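Long-range contact in major pilin protein fimA (Silicibacter pomeroyi, PDB 2IMH), which is of unknown function and belongs to the DUF1028 family: residues A[162-174]-A[180-193]. Sequence-based numbering, arbitrary orientation. Where two conformers were deposited one is given.
Sequences GLLSAAMLVLHPD and LRIDYHPDNPIGAL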
ATOM      1  N   GLY A 162      -9.969  17.404  -0.829  1.00 26.79           N
ATOM      2  CA  GLY A 162      -8.521  17.494  -1.015  1.00 24.55           C
ATOM      3  C   GLY A 162      -7.819  16.406  -0.210  1.00 23.28           C
ATOM      4  O   GLY A 162      -8.402  15.811   0.693  1.00 24.24           O
ATOM      5  N   LEU A 163      -6.571  16.130  -0.555  1.00 20.60           N
ATOM      6  CA  LEU A 163      -5.786  15.149   0.168  1.00 18.66           C
ATOM      7  C   LEU A 163      -4.695  15.849   0.973  1.00 17.45           C
ATOM      8  O   LEU A 163      -4.174  16.876   0.531  1.00 17.02           O
ATOM      9  CB  LEU A 163      -5.142  14.176  -0.824  1.00 17.89           C
ATOM     10  CG  LEU A 163      -6.104  13.312  -1.655  1.00 19.10           C
ATOM     11  CD1 LEU A 163      -5.383  12.613  -2.796  1.00 19.37           C
ATOM     12  CD2 LEU A 163      -6.814  12.291  -0.779  1.00 17.85           C
ATOM     13  N   LEU A 164      -4.342  15.278   2.126  1.00 16.29           N
ATOM     14  CA  LEU A 164      -3.290  15.839   2.975  1.00 16.74           C
ATOM     15  C   LEU A 164      -2.106  14.890   3.182  1.00 16.49           C
ATOM     16  O   LEU A 164      -1.020  15.340   3.581  1.00 17.28           O
ATOM     17  CB  LEU A 164      -3.834  16.272   4.345  1.00 17.15           C
ATOM     18  CG  LEU A 164      -4.811  17.451   4.383  1.00 18.84           C
ATOM     19  CD1 LEU A 164      -5.207  17.706   5.844  1.00 20.21           C
ATOM     20  CD2 LEU A 164      -4.179  18.696   3.714  1.00 21.13           C
ATOM     21  N   SER A 165      -2.301  13.594   2.924  1.00 15.41           N
ATOM     22  CA  SER A 165      -1.178  12.632   3.057  1.00 15.32           C
ATOM     23  C   SER A 165      -1.229  11.529   2.007  1.00 15.32           C
ATOM     24  O   SER A 165      -2.297  11.192   1.477  1.00 14.18           O
ATOM     25  CB  SER A 165      -1.122  12.049   4.470  1.00 15.29           C
ATOM     26  OG  SER A 165      -2.236  11.189   4.745  1.00 15.54           O
ATOM     27  N   ALA A 166      -0.069  10.971   1.699  1.00 15.02           N
ATOM     28  CA  ALA A 166       0.035   9.887   0.729  1.00 15.11           C
ATOM     29  C   ALA A 166       1.208   9.017   1.141  1.00 14.96           C
ATOM     30  O   ALA A 166       2.134   9.488   1.817  1.00 14.90           O
ATOM     31  CB  ALA A 166       0.263  10.441  -0.689  1.00 15.23           C
ATOM     32  N   ALA A 167       1.164   7.741   0.755  1.00 14.78           N
ATOM     33  CA  ALA A 167       2.257   6.829   1.053  1.00 14.33           C
ATOM     34  C   ALA A 167       2.322   5.665   0.082  1.00 14.79           C
ATOM     35  O   ALA A 167       1.332   5.331  -0.591  1.00 13.67           O
ATOM     36  CB  ALA A 167       2.128   6.295   2.461  1.00 14.38           C
HETATM   37  N   MSE A 168       3.488   5.025   0.076  1.00 15.44           N
HETATM   38  CA  MSE A 168       3.700   3.803  -0.684  0.50 18.37           C
HETATM   39  C   MSE A 168       4.556   2.873   0.151  1.00 16.47           C
HETATM   40  O   MSE A 168       5.375   3.324   0.962  1.00 15.88           O
HETATM   41  CB  MSE A 168       4.407   4.089  -2.015  0.50 17.96           C
HETATM   42  CG  MSE A 168       4.400   2.919  -2.997  0.50 21.49           C
HETATM   43 SE   MSE A 168       4.812   3.474  -4.833  0.50 29.34          SE
HETATM   44  CE  MSE A 168       3.268   4.632  -5.049  0.50 27.70           C
ATOM     45  N   LEU A 169       4.349   1.575  -0.046  1.00 15.94           N
ATOM     46  CA  LEU A 169       5.138   0.576   0.641  1.00 15.24           C
ATOM     47  C   LEU A 169       5.369  -0.540  -0.361  1.00 15.54           C
ATOM     48  O   LEU A 169       4.393  -1.101  -0.883  1.00 14.88           O
ATOM     49  CB  LEU A 169       4.381   0.046   1.863  1.00 15.83           C
ATOM     50  CG  LEU A 169       5.071  -1.105   2.603  1.00 14.75           C
ATOM     51  CD1 LEU A 169       6.370  -0.575   3.224  1.00 16.20           C
ATOM     52  CD2 LEU A 169       4.173  -1.754   3.670  1.00 15.82           C
ATOM     53  N   VAL A 170       6.633  -0.866  -0.623  1.00 14.05           N
ATOM     54  CA  VAL A 170       6.953  -1.950  -1.559  1.00 14.79           C
ATOM     55  C   VAL A 170       8.038  -2.838  -0.977  1.00 15.06           C
ATOM     56  O   VAL A 170       9.054  -2.346  -0.472  1.00 15.63           O
ATOM     57  CB  VAL A 170       7.377  -1.427  -2.953  1.00 15.30           C
ATOM     58  CG1 VAL A 170       7.818  -2.605  -3.881  1.00 14.75           C
ATOM     59  CG2 VAL A 170       6.228  -0.616  -3.597  1.00 16.62           C
ATOM     60  N   LEU A 171       7.811  -4.148  -1.067  1.00 15.36           N
ATOM     61  CA  LEU A 171       8.698  -5.150  -0.465  1.00 15.42           C
ATOM     62  C   LEU A 171       9.129  -6.176  -1.497  1.00 15.65           C
ATOM     63  O   LEU A 171       8.342  -6.589  -2.335  1.00 15.74           O
ATOM     64  CB  LEU A 171       7.977  -5.888   0.671  1.00 15.62           C
ATOM     65  CG  LEU A 171       7.287  -5.040   1.754  1.00 15.75           C
ATOM     66  CD1 LEU A 171       6.606  -5.959   2.766  1.00 15.79           C
ATOM     67  CD2 LEU A 171       8.313  -4.129   2.437  1.00 17.79           C
ATOM     68  N   HIS A 172      10.379  -6.609  -1.405  1.00 15.92           N
ATOM     69  CA  HIS A 172      10.910  -7.645  -2.280  1.00 16.56           C
ATOM     70  C   HIS A 172      12.099  -8.267  -1.553  1.00 17.03           C
ATOM     71  O   HIS A 172      12.844  -7.548  -0.895  1.00 16.86           O
ATOM     72  CB  HIS A 172      11.402  -7.031  -3.574  1.00 17.40           C
ATOM     73  CG  HIS A 172      11.897  -8.044  -4.555  1.00 18.00           C
ATOM     74  ND1 HIS A 172      13.190  -8.524  -4.538  1.00 19.56           N
ATOM     75  CD2 HIS A 172      11.257  -8.713  -5.544  1.00 20.81           C
ATOM     76  CE1 HIS A 172      13.332  -9.431  -5.492  1.00 20.25           C
ATOM     77  NE2 HIS A 172      12.176  -9.556  -6.124  1.00 21.39           N
ATOM     78  N   PRO A 173      12.301  -9.591  -1.675  1.00 17.65           N
ATOM     79  CA  PRO A 173      13.355 -10.224  -0.866  1.00 17.59           C
ATOM     80  C   PRO A 173      14.789  -9.766  -1.161  1.00 16.90           C
ATOM     81  O   PRO A 173      15.662  -9.966  -0.316  1.00 16.93           O
ATOM     82  CB  PRO A 173      13.224 -11.711  -1.214  1.00 17.55           C
ATOM     83  CG  PRO A 173      12.551 -11.742  -2.533  1.00 20.55           C
ATOM     84  CD  PRO A 173      11.596 -10.574  -2.515  1.00 18.24           C
ATOM     85  N   ASP A 174      15.033  -9.192  -2.343  1.00 16.73           N
ATOM     86  CA  ASP A 174      16.381  -8.755  -2.725  1.00 16.53           C
ATOM     87  C   ASP A 174      16.600  -7.267  -2.471  1.00 16.98           C
ATOM     88  O   ASP A 174      17.635  -6.712  -2.859  1.00 17.00           O
ATOM     89  CB  ASP A 174      16.641  -9.047  -4.212  1.00 17.22           C
ATOM     90  CG  ASP A 174      16.578 -10.527  -4.541  1.00 17.73           C
ATOM     91  OD1 ASP A 174      16.786 -11.364  -3.631  1.00 19.53           O
ATOM     92  OD2 ASP A 174      16.311 -10.841  -5.725  1.00 19.69           O
ATOM     93  N   LEU A 180       7.736   4.956   1.782  1.00 16.57           N
ATOM     94  CA  LEU A 180       7.785   6.372   1.413  1.00 15.76           C
ATOM     95  C   LEU A 180       6.524   7.032   1.918  1.00 15.81           C
ATOM     96  O   LEU A 180       5.408   6.658   1.505  1.00 15.48           O
ATOM     97  CB  LEU A 180       7.877   6.538  -0.108  1.00 15.94           C
ATOM     98  CG  LEU A 180       9.054   5.791  -0.753  1.00 15.44           C
ATOM     99  CD1 LEU A 180       9.015   5.893  -2.278  1.00 16.39           C
ATOM    100  CD2 LEU A 180      10.394   6.230  -0.175  1.00 16.57           C
ATOM    101  N   ARG A 181       6.701   8.003   2.810  1.00 15.85           N
ATOM    102  CA  ARG A 181       5.563   8.655   3.452  1.00 15.47           C
ATOM    103  C   ARG A 181       5.611  10.160   3.336  1.00 15.68           C
ATOM    104  O   ARG A 181       6.637  10.786   3.626  1.00 16.24           O
ATOM    105  CB  ARG A 181       5.461   8.230   4.919  1.00 15.36           C
ATOM    106  CG  ARG A 181       4.834   6.836   5.054  1.00 16.86           C
ATOM    107  CD  ARG A 181       4.881   6.306   6.450  1.00 16.77           C
ATOM    108  NE  ARG A 181       4.360   7.233   7.452  1.00 16.03           N
ATOM    109  CZ  ARG A 181       4.290   6.921   8.744  1.00 17.02           C
ATOM    110  NH1 ARG A 181       4.676   5.711   9.143  1.00 15.02           N
ATOM    111  NH2 ARG A 181       3.837   7.797   9.625  1.00 17.92           N
ATOM    112  N   ILE A 182       4.503  10.719   2.861  1.00 15.14           N
ATOM    113  CA  ILE A 182       4.208  12.141   3.006  1.00 15.35           C
ATOM    114  C   ILE A 182       3.087  12.221   4.029  1.00 15.26           C
ATOM    115  O   ILE A 182       1.930  11.931   3.715  1.00 15.40           O
ATOM    116  CB  ILE A 182       3.748  12.770   1.659  1.00 15.57           C
ATOM    117  CG1 ILE A 182       4.771  12.503   0.529  1.00 16.43           C
ATOM    118  CG2 ILE A 182       3.478  14.270   1.825  1.00 15.76           C
ATOM    119  CD1 ILE A 182       6.161  13.087   0.767  1.00 16.96           C
ATOM    120  N   ASP A 183       3.432  12.559   5.270  1.00 14.87           N
ATOM    121  CA  ASP A 183       2.445  12.475   6.360  1.00 15.32           C
ATOM    122  C   ASP A 183       1.568  13.723   6.434  1.00 16.23           C
ATOM    123  O   ASP A 183       0.485  13.703   7.040  1.00 15.85           O
ATOM    124  CB  ASP A 183       3.147  12.243   7.703  1.00 14.94           C
ATOM    125  CG  ASP A 183       3.525  10.780   7.930  1.00 16.16           C
ATOM    126  OD1 ASP A 183       3.216   9.906   7.075  1.00 14.92           O
ATOM    127  OD2 ASP A 183       4.165  10.517   8.976  1.00 17.46           O
ATOM    128  N   TYR A 184       2.046  14.803   5.823  1.00 16.20           N
ATOM    129  CA  TYR A 184       1.250  16.023   5.646  1.00 16.85           C
ATOM    130  C   TYR A 184       1.823  16.860   4.509  1.00 17.59           C
ATOM    131  O   TYR A 184       3.042  17.098   4.437  1.00 17.39           O
ATOM    132  CB  TYR A 184       1.204  16.859   6.936  1.00 17.76           C
ATOM    133  CG  TYR A 184       0.638  18.242   6.685  1.00 19.25           C
ATOM    134  CD1 TYR A 184      -0.743  18.443   6.584  1.00 20.63           C
ATOM    135  CD2 TYR A 184       1.489  19.343   6.504  1.00 21.24           C
ATOM    136  CE1 TYR A 184      -1.266  19.708   6.335  1.00 21.13           C
ATOM    137  CE2 TYR A 184       0.971  20.620   6.247  1.00 22.72           C
ATOM    138  CZ  TYR A 184      -0.405  20.787   6.161  1.00 21.89           C
ATOM    139  OH  TYR A 184      -0.937  22.043   5.913  1.00 23.23           O
ATOM    140  N   HIS A 185       0.950  17.295   3.610  1.00 17.37           N
ATOM    141  CA  HIS A 185       1.307  18.318   2.625  1.00 19.47           C
ATOM    142  C   HIS A 185       0.050  19.143   2.411  1.00 20.38           C
ATOM    143  O   HIS A 185      -1.025  18.562   2.282  1.00 20.13           O
ATOM    144  CB  HIS A 185       1.771  17.689   1.300  1.00 19.47           C
ATOM    145  CG  HIS A 185       2.367  18.674   0.339  1.00 21.28           C
ATOM    146  ND1 HIS A 185       1.602  19.473  -0.488  1.00 20.45           N
ATOM    147  CD2 HIS A 185       3.661  18.982   0.069  1.00 22.11           C
ATOM    148  CE1 HIS A 185       2.401  20.228  -1.225  1.00 24.30           C
ATOM    149  NE2 HIS A 185       3.656  19.955  -0.900  1.00 23.69           N
ATOM    150  N   PRO A 186       0.175  20.489   2.403  1.00 21.96           N
ATOM    151  CA  PRO A 186      -0.999  21.373   2.377  1.00 22.87           C
ATOM    152  C   PRO A 186      -1.869  21.273   1.121  1.00 23.81           C
ATOM    153  O   PRO A 186      -3.087  21.539   1.190  1.00 25.03           O
ATOM    154  CB  PRO A 186      -0.391  22.783   2.522  1.00 23.16           C
ATOM    155  CG  PRO A 186       1.009  22.653   2.056  1.00 22.92           C
ATOM    156  CD  PRO A 186       1.435  21.252   2.442  1.00 22.51           C
ATOM    157  N   ASP A 187      -1.299  20.861  -0.013  1.00 23.21           N
ATOM    158  CA  ASP A 187      -2.097  20.874  -1.244  1.00 23.26           C
ATOM    159  C   ASP A 187      -1.856  19.748  -2.241  1.00 22.04           C
ATOM    160  O   ASP A 187      -2.689  19.536  -3.108  1.00 22.47           O
ATOM    161  CB  ASP A 187      -1.901  22.206  -1.960  1.00 24.06           C
ATOM    162  CG  ASP A 187      -0.471  22.434  -2.317  1.00 26.99           C
ATOM    163  OD1 ASP A 187      -0.030  21.852  -3.331  1.00 31.05           O
ATOM    164  OD2 ASP A 187       0.223  23.168  -1.569  1.00 32.34           O
ATOM    165  N   ASN A 188      -0.722  19.045  -2.154  1.00 20.29           N
ATOM    166  CA  ASN A 188      -0.440  17.987  -3.133  1.00 18.95           C
ATOM    167  C   ASN A 188       0.478  16.876  -2.606  1.00 18.22           C
ATOM    168  O   ASN A 188       1.640  16.766  -3.036  1.00 17.20           O
ATOM    169  CB  ASN A 188       0.135  18.581  -4.427  1.00 19.12           C
ATOM    170  CG  ASN A 188       0.197  17.564  -5.572  1.00 18.69           C
ATOM    171  OD1 ASN A 188      -0.313  16.440  -5.469  1.00 18.63           O
ATOM    172  ND2 ASN A 188       0.833  17.964  -6.668  1.00 19.04           N
ATOM    173  N   PRO A 189      -0.045  16.049  -1.688  1.00 17.00           N
ATOM    174  CA  PRO A 189       0.776  14.992  -1.111  1.00 15.84           C
ATOM    175  C   PRO A 189       1.164  13.952  -2.172  1.00 15.59           C
ATOM    176  O   PRO A 189       2.251  13.393  -2.091  1.00 15.69           O
ATOM    177  CB  PRO A 189      -0.114  14.418   0.003  1.00 16.69           C
ATOM    178  CG  PRO A 189      -1.506  14.701  -0.463  1.00 16.30           C
ATOM    179  CD  PRO A 189      -1.403  16.049  -1.119  1.00 16.96           C
ATOM    180  N   ILE A 190       0.319  13.698  -3.165  1.00 15.14           N
ATOM    181  CA  ILE A 190       0.694  12.695  -4.178  1.00 15.88           C
ATOM    182  C   ILE A 190       1.913  13.171  -4.989  1.00 16.45           C
ATOM    183  O   ILE A 190       2.844  12.396  -5.240  1.00 16.98           O
ATOM    184  CB  ILE A 190      -0.472  12.283  -5.107  1.00 15.91           C
ATOM    185  CG1 ILE A 190      -1.634  11.711  -4.285  1.00 16.28           C
ATOM    186  CG2 ILE A 190       0.041  11.283  -6.136  1.00 14.64           C
ATOM    187  CD1 ILE A 190      -2.884  11.383  -5.125  1.00 15.84           C
ATOM    188  N   GLY A 191       1.904  14.448  -5.372  1.00 16.95           N
ATOM    189  CA  GLY A 191       3.035  15.043  -6.105  1.00 17.21           C
ATOM    190  C   GLY A 191       4.306  14.960  -5.285  1.00 17.04           C
ATOM    191  O   GLY A 191       5.405  14.647  -5.807  1.00 17.20           O
ATOM    192  N   ALA A 192       4.164  15.236  -3.995  1.00 16.44           N
ATOM    193  CA  ALA A 192       5.323  15.213  -3.106  1.00 16.40           C
ATOM    194  C   ALA A 192       5.850  13.782  -2.961  1.00 16.64           C
ATOM    195  O   ALA A 192       7.067  13.564  -2.862  1.00 17.35           O
ATOM    196  CB  ALA A 192       4.978  15.816  -1.756  1.00 16.11           C
ATOM    197  N   LEU A 193       4.926  12.816  -2.937  1.00 16.78           N
ATOM    198  CA  LEU A 193       5.296  11.402  -2.934  1.00 16.70           C
ATOM    199  C   LEU A 193       6.087  11.026  -4.171  1.00 17.30           C
ATOM    200  O   LEU A 193       7.087  10.337  -4.057  1.00 16.92           O
ATOM    201  CB  LEU A 193       4.061  10.502  -2.829  1.00 16.96           C
ATOM    202  CG  LEU A 193       4.333   9.005  -2.620  1.00 16.24           C
ATOM    203  CD1 LEU A 193       5.157   8.719  -1.372  1.00 17.31           C
ATOM    204  CD2 LEU A 193       2.976   8.263  -2.559  1.00 16.85           C
TER
HETATM  205  O   HOH W   1      -4.940  19.430   0.498  1.00 45.73           O
HETATM  206  O   HOH W   2      -4.748  17.870  -2.287  1.00 48.61           O
HETATM  207  O   HOH W   3       1.784   8.996   4.925  1.00 15.41           O
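Leu180 opens the second segment by pairing with Met168, a selenomethionine, in the antiparallel hairpin of strands 165-172 and 175-182, at one edge of a six-stranded sheet; Leu180 N donates almost straight (178°) to Met168 O. Arg181 lies beside Ala167 in a non-hydrogen-bonded pair, CG 3.8 Å from Ala167 CB, and its chain, bent at chi3 (51°), turns NE and NH2 side-on to the Asp183 carboxylate in a salt bridge. Ile182 completes the ladder, exchanging two backbone hydrogen bonds with Ala166. Beyond it the strand ends but the chain stays alongside: Tyr184 CA makes a CA-H...O contact with Leu164 O, and its ring CE1 comes 4.0 Å from Leu164 CD2. His185 N donates a hydrogen bond to Leu164 O (2.8 Å), while its ND1 accepts from the N atoms of Asp187 and Asn188, fixing the turn into helix 189-200, where Asn188 is the N-cap. Pro189 lays its ring against the backbone of Leu163 to Ser165, CG 3.7 Å from Leu163 CB. A glycine here would probably open a gap over this backbone and leave Leu163 CB without its ring partner. Ile190 sets CD1 3.6 Å from Leu163 CD1. One turn on, Leu193, its CG anti to N (chi1 -172°), brings CD2 to 3.9 Å from Ala166 CB.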